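Local coordinates for protein latent form of PPO4 Tyrosinase (Agaricus bisporus var. bisporus H97, PDB 4OUA) that oxidises phenols with a pair of copper ions, probably hydroxylating monophenols and converting the resulting o-diphenols into the o-quinones that lead to melanin, at residues Leu3-Pro8 and Val94-Gln99; Lys13-Ile18 and Asp125-Tyr130. One frame throughout, in Å; residues are numbered along the deposited sequence.

Interaction 1. Residues Leu3-Pro8 and Val94-Gln99; sequences LATVGP and VSIYEQ. With NA (sodium ion), chain L.
Gln-99 reaches from the helix into the bend of the N-terminal loop Leu-3 to Pro-8 and binds its backbone with both ends of its amide. With CG anti to the backbone N (chi1 166°) and the chain extended beyond it, the side chain runs out to the loop. Its CB lies 3.6 Å from Gly-7 C, CG follows along the same peptide, 3.5 Å from Gly-7 O, and CD comes beside Gly-7 N. At the tip, OE1 accepts two backbone N-H groups, from Val-6 N and Gly-7 N, both at 2.7 Å. The second bond is the straighter (166° against 130° at the hydrogen). On the other side of the amide, NE2 donates to Ala-4 O at 3.1 Å, the acceptor lying nearly in the amide plane, so three bonds fix the rotation of the group. A leucine here would probably leave the N-H groups of Val-6 and Gly-7 without their acceptor and the loop free to shift. Thr-5, the centre of an inverse gamma turn, lies across Ile-96 at about a right angle, its CG2 3.6 Å from Ile-96 CB. At the far end of the loop Pro-8 approaches Glu-98, whose OE1 binds a sodium ion at 2.5 Å together with Leu-347 O and whose other polar partners include Arg-15; the modelled ion sits doubtfully close to the Pro-8 ring. The loop crosses helix 86-109 on its way to strand 13-14; Phe-328 of strand 328-329 packs against Thr-5 and Ile-96, and Trp-336 of strand 335-337 donates to Thr-5 O.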
loop_
_atom_site.group_PDB
_atom_site.type_symbol
_atom_site.label_atom_id
_atom_site.label_comp_id
_atom_site.label_asym_id
_atom_site.label_seq_id
_atom_site.Cartn_x
_atom_site.Cartn_y
_atom_site.Cartn_z
ATOM N N LEU B 3 -20.409 6.382 17.246
ATOM C CA LEU B 3 -19.141 5.819 17.694
ATOM C C LEU B 3 -17.988 6.668 17.163
ATOM O O LEU B 3 -17.652 6.607 15.982
ATOM C CB LEU B 3 -19.004 4.364 17.231
ATOM C CG LEU B 3 -17.703 3.655 17.598
ATOM C CD1 LEU B 3 -17.566 3.582 19.111
ATOM C CD2 LEU B 3 -17.668 2.265 16.983
ATOM N N ALA B 4 -17.404 7.556 17.987
ATOM C CA ALA B 4 -16.335 8.468 17.605
ATOM C C ALA B 4 -14.993 7.758 17.474
ATOM O O ALA B 4 -14.609 6.965 18.335
ATOM C CB ALA B 4 -16.232 9.603 18.609
ATOM N N THR B 5 -14.287 8.052 16.387
ATOM C CA THR B 5 -12.953 7.513 16.159
ATOM C C THR B 5 -11.901 8.312 16.922
ATOM O O THR B 5 -11.356 9.287 16.406
ATOM C CB THR B 5 -12.600 7.517 14.664
ATOM O OG1 THR B 5 -13.539 6.704 13.951
ATOM C CG2 THR B 5 -11.191 6.983 14.444
ATOM N N VAL B 6 -11.621 7.895 18.153
ATOM C CA VAL B 6 -10.668 8.606 19.001
ATOM C C VAL B 6 -9.337 7.869 19.087
ATOM O O VAL B 6 -8.317 8.452 19.460
ATOM C CB VAL B 6 -11.222 8.805 20.424
ATOM C CG1 VAL B 6 -12.498 9.634 20.385
ATOM C CG2 VAL B 6 -11.470 7.460 21.087
ATOM N N GLY B 7 -9.350 6.586 18.743
ATOM C CA GLY B 7 -8.144 5.782 18.761
ATOM C C GLY B 7 -8.033 4.933 20.011
ATOM O O GLY B 7 -8.914 4.966 20.870
ATOM N N PRO B 8 -6.941 4.163 20.121
ATOM C CA PRO B 8 -6.731 3.276 21.269
ATOM C C PRO B 8 -6.401 4.041 22.549
ATOM O O PRO B 8 -5.842 5.137 22.484
ATOM C CB PRO B 8 -5.545 2.413 20.828
ATOM C CG PRO B 8 -4.796 3.276 19.873
ATOM C CD PRO B 8 -5.836 4.087 19.150
ATOM N N VAL B 94 -7.530 3.211 9.926
ATOM C CA VAL B 94 -6.812 2.203 10.695
ATOM C C VAL B 94 -7.012 2.430 12.192
ATOM O O VAL B 94 -7.090 1.481 12.974
ATOM C CB VAL B 94 -5.306 2.211 10.373
ATOM C CG1 VAL B 94 -4.571 1.185 11.224
ATOM C CG2 VAL B 94 -5.080 1.946 8.892
ATOM N N SER B 95 -7.105 3.698 12.584
ATOM C CA SER B 95 -7.239 4.055 13.991
ATOM C C SER B 95 -8.536 3.530 14.594
ATOM O O SER B 95 -8.536 2.999 15.704
ATOM C CB SER B 95 -7.159 5.573 14.167
ATOM O OG SER B 95 -5.887 6.062 13.781
ATOM N N ILE B 96 -9.641 3.682 13.869
ATOM C CA ILE B 96 -10.929 3.207 14.360
ATOM C C ILE B 96 -10.923 1.687 14.510
ATOM O O ILE B 96 -11.485 1.147 15.462
ATOM C CB ILE B 96 -12.085 3.624 13.433
ATOM C CG1 ILE B 96 -13.392 2.978 13.895
ATOM C CG2 ILE B 96 -11.787 3.234 11.999
ATOM C CD1 ILE B 96 -13.757 3.291 15.330
ATOM N N TYR B 97 -10.279 1.006 13.569
ATOM C CA TYR B 97 -10.132 -0.444 13.629
ATOM C C TYR B 97 -9.242 -0.821 14.806
ATOM O O TYR B 97 -9.578 -1.698 15.599
ATOM C CB TYR B 97 -9.552 -0.976 12.317
ATOM C CG TYR B 97 -9.354 -2.472 12.262
ATOM C CD1 TYR B 97 -10.392 -3.317 11.892
ATOM C CD2 TYR B 97 -8.121 -3.041 12.555
ATOM C CE1 TYR B 97 -10.212 -4.690 11.829
ATOM C CE2 TYR B 97 -7.931 -4.411 12.494
ATOM C CZ TYR B 97 -8.980 -5.230 12.129
ATOM O OH TYR B 97 -8.797 -6.594 12.068
ATOM N N GLU B 98 -8.107 -0.139 14.911
ATOM C CA GLU B 98 -7.184 -0.322 16.023
ATOM C C GLU B 98 -7.876 -0.015 17.348
ATOM O O GLU B 98 -7.638 -0.678 18.356
ATOM C CB GLU B 98 -5.958 0.574 15.837
ATOM C CG GLU B 98 -4.834 0.335 16.824
ATOM C CD GLU B 98 -3.687 1.306 16.630
ATOM O OE1 GLU B 98 -3.932 2.427 16.128
ATOM O OE2 GLU B 98 -2.539 0.950 16.972
ATOM N N GLN B 99 -8.739 0.995 17.329
ATOM C CA GLN B 99 -9.498 1.398 18.508
ATOM C C GLN B 99 -10.480 0.316 18.945
ATOM O O GLN B 99 -10.580 -0.000 20.129
ATOM C CB GLN B 99 -10.246 2.707 18.231
ATOM C CG GLN B 99 -11.329 3.045 19.245
ATOM C CD GLN B 99 -12.153 4.254 18.836
ATOM O OE1 GLN B 99 -11.621 5.241 18.329
ATOM N NE2 GLN B 99 -13.461 4.176 19.047
HETATM NA NA NA L . -4.800 4.552 17.120
#

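Interaction 2. Residues Lys13-Ile18 and Asp125-Tyr130; sequences KNRLDI and DLRQPY
Lys-13-Ile-18 and Asp-125-Tyr-130 run alongside in the same sense, end-to-end directions 40° apart, and meet in a single parallel beta bridge between Asp-17 and Tyr-130. Tyr-130 N donates to Leu-16 O at 3.2 Å, and Ile-18 N to Tyr-130 O at 3.0 Å. Farther back two waters bridge the backbones: one donates to Asn-14 O and Asp-125 O, the other accepts from Leu-16 N and donates to Arg-127 O. Tyr-130 lays one ring face against Asp-17, because chi1 of 66° sets CG between its own N and carbonyl carbon. Asp-17 CA forms a CH-pi contact over that face, 3.7 Å from the Tyr-130 centroid, while Arg-15 O lies at the ring edge. Asp-17 holds the N-cap position of helix 18-21, so the bridge ties the start of that helix to the loop following helix 116-125. Ile-18 CD1 rests 4.2 Å from Pro-129 CB. At the other end, Lys-13 CB lies over one face of the Arg-127 guanidinium; the Lys-13 chain, bent at chi2, runs past Asp-125, whose OD1 makes a long salt bridge with Lys-13 NZ (3.8 Å). Arg-127 NH1 donates to Leu-126 O and Glu-124 O, NH2 to Thr-9 O and Gly-11 O, and NE to Asn-348 O. Arg-15 passes its CG 3.6 Å from Arg-127 CB and ends against Tyr-351 OH, with Tyr-349 in a cation-pi contact.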
loop_
_atom_site.group_PDB
_atom_site.type_symbol
_atom_site.label_atom_id
_atom_site.label_comp_id
_atom_site.label_asym_id
_atom_site.label_seq_id
_atom_site.Cartn_x
_atom_site.Cartn_y
_atom_site.Cartn_z
ATOM N N LYS B 13 1.840 4.369 21.966
ATOM C CA LYS B 13 2.566 3.121 21.787
ATOM C C LYS B 13 2.890 2.881 20.319
ATOM O O LYS B 13 2.131 3.274 19.432
ATOM C CB LYS B 13 1.764 1.948 22.354
ATOM C CG LYS B 13 1.599 1.985 23.865
ATOM C CD LYS B 13 2.947 1.920 24.560
ATOM C CE LYS B 13 2.794 1.949 26.070
ATOM N NZ LYS B 13 4.107 1.806 26.759
ATOM N N ASN B 14 4.024 2.241 20.070
ATOM C CA ASN B 14 4.430 1.934 18.709
ATOM C C ASN B 14 3.623 0.795 18.107
ATOM O O ASN B 14 3.229 -0.142 18.801
ATOM C CB ASN B 14 5.918 1.586 18.658
ATOM C CG ASN B 14 6.803 2.811 18.686
ATOM O OD1 ASN B 14 6.371 3.910 18.340
ATOM N ND2 ASN B 14 8.054 2.626 19.089
ATOM N N ARG B 15 3.370 0.893 16.810
ATOM C CA ARG B 15 2.845 -0.230 16.058
ATOM C C ARG B 15 4.032 -1.077 15.636
ATOM O O ARG B 15 4.865 -0.641 14.843
ATOM C CB ARG B 15 2.032 0.244 14.853
ATOM C CG ARG B 15 0.735 0.933 15.239
ATOM C CD ARG B 15 0.032 1.533 14.040
ATOM N NE ARG B 15 -1.261 2.100 14.411
ATOM C CZ ARG B 15 -2.038 2.793 13.586
ATOM N NH1 ARG B 15 -1.653 3.014 12.337
ATOM N NH2 ARG B 15 -3.199 3.270 14.012
ATOM N N LEU B 16 4.123 -2.279 16.190
ATOM C CA LEU B 16 5.293 -3.119 15.983
ATOM C C LEU B 16 5.307 -3.767 14.607
ATOM O O LEU B 16 4.260 -4.081 14.041
ATOM C CB LEU B 16 5.366 -4.198 17.062
ATOM C CG LEU B 16 5.435 -3.700 18.507
ATOM C CD1 LEU B 16 5.489 -4.876 19.467
ATOM C CD2 LEU B 16 6.633 -2.784 18.706
ATOM N N ASP B 17 6.509 -3.954 14.074
ATOM C CA ASP B 17 6.704 -4.718 12.851
ATOM C C ASP B 17 6.178 -6.135 13.072
ATOM O O ASP B 17 6.413 -6.734 14.121
ATOM C CB ASP B 17 8.186 -4.720 12.462
ATOM C CG ASP B 17 8.459 -5.473 11.178
ATOM O OD1 ASP B 17 7.493 -5.873 10.496
ATOM O OD2 ASP B 17 9.649 -5.653 10.847
ATOM N N ILE B 18 5.454 -6.658 12.087
ATOM C CA ILE B 18 4.796 -7.955 12.220
ATOM C C ILE B 18 5.776 -9.065 12.592
ATOM O O ILE B 18 5.420 -10.004 13.305
ATOM C CB ILE B 18 4.068 -8.347 10.921
ATOM C CG1 ILE B 18 3.259 -9.630 11.126
ATOM C CG2 ILE B 18 5.062 -8.507 9.781
ATOM C CD1 ILE B 18 2.142 -9.491 12.136
ATOM N N ASP B 125 -1.262 -1.571 25.596
ATOM C CA ASP B 125 -0.155 -1.272 24.695
ATOM C C ASP B 125 -0.387 -1.835 23.296
ATOM O O ASP B 125 0.418 -1.617 22.390
ATOM C CB ASP B 125 1.157 -1.821 25.267
ATOM C CG ASP B 125 1.457 -1.292 26.660
ATOM O OD1 ASP B 125 0.907 -0.233 27.029
ATOM O OD2 ASP B 125 2.249 -1.931 27.386
ATOM N N LEU B 126 -1.495 -2.548 23.121
ATOM C CA LEU B 126 -1.761 -3.247 21.867
ATOM C C LEU B 126 -2.040 -2.295 20.707
ATOM O O LEU B 126 -3.010 -1.539 20.729
ATOM C CB LEU B 126 -2.938 -4.212 22.035
ATOM C CG LEU B 126 -3.225 -5.113 20.831
ATOM C CD1 LEU B 126 -1.981 -5.899 20.438
ATOM C CD2 LEU B 126 -4.385 -6.054 21.121
ATOM N N ARG B 127 -1.181 -2.346 19.696
ATOM C CA ARG B 127 -1.357 -1.551 18.487
ATOM C C ARG B 127 -1.382 -2.457 17.257
ATOM O O ARG B 127 -0.806 -3.545 17.268
ATOM C CB ARG B 127 -0.242 -0.510 18.357
ATOM C CG ARG B 127 -0.151 0.462 19.524
ATOM C CD ARG B 127 -1.390 1.336 19.613
ATOM N NE ARG B 127 -1.338 2.243 20.756
ATOM C CZ ARG B 127 -1.880 1.983 21.942
ATOM N NH1 ARG B 127 -2.521 0.840 22.147
ATOM N NH2 ARG B 127 -1.781 2.868 22.926
ATOM N N GLN B 128 -2.054 -2.004 16.202
ATOM C CA GLN B 128 -2.148 -2.765 14.960
ATOM C C GLN B 128 -0.792 -2.867 14.261
ATOM O O GLN B 128 -0.274 -1.872 13.754
ATOM C CB GLN B 128 -3.176 -2.128 14.021
ATOM C CG GLN B 128 -3.215 -2.738 12.632
ATOM C CD GLN B 128 -3.661 -4.186 12.639
ATOM O OE1 GLN B 128 -2.966 -5.062 12.126
ATOM N NE2 GLN B 128 -4.831 -4.445 13.212
ATOM N N PRO B 129 -0.217 -4.080 14.232
ATOM C CA PRO B 129 1.106 -4.326 13.645
ATOM C C PRO B 129 1.134 -4.079 12.137
ATOM O O PRO B 129 0.110 -4.245 11.470
ATOM C CB PRO B 129 1.359 -5.804 13.963
ATOM C CG PRO B 129 -0.003 -6.394 14.098
ATOM C CD PRO B 129 -0.847 -5.319 14.717
ATOM N N TYR B 130 2.292 -3.692 11.610
ATOM C CA TYR B 130 2.415 -3.372 10.192
ATOM C C TYR B 130 3.247 -4.403 9.433
ATOM O O TYR B 130 4.213 -4.953 9.958
ATOM C CB TYR B 130 3.023 -1.977 10.004
ATOM C CG TYR B 130 4.461 -1.853 10.461
ATOM C CD1 TYR B 130 5.512 -2.138 9.597
ATOM C CD2 TYR B 130 4.768 -1.440 11.750
ATOM C CE1 TYR B 130 6.826 -2.023 10.009
ATOM C CE2 TYR B 130 6.080 -1.323 12.170
ATOM C CZ TYR B 130 7.104 -1.616 11.296
ATOM O OH TYR B 130 8.410 -1.498 11.714
HETATM O O HOH W 1 2.759 -1.615 21.038
HETATM O O HOH W 2 1.697 -3.704 17.363
#

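Interactions 1 and 2, their centres 14 Å apart, are joined through Glu-98. Both its carboxylate oxygens face Arg-15 in salt bridges, OE2 toward NE and OE1, which also binds sodium, toward NH2 at a doubtfully short distance. OE2 probably accepts a hydrogen bond from Gln-128 N as well, at 3.1 Å. The sodium ion lies about 4 Å from the Arg-15 side chain. Neither contact reaches the copper ions: Ile-96 and Gln-128 stay about 12 and 13 Å from the nearest one, side chain to ion. Between side chains, however, the copper ligand His-90 of helix 86-109 is about 9 Å from both Ser-95 and Arg-15, and the copper ligand His-282 about 8 Å from Gln-128.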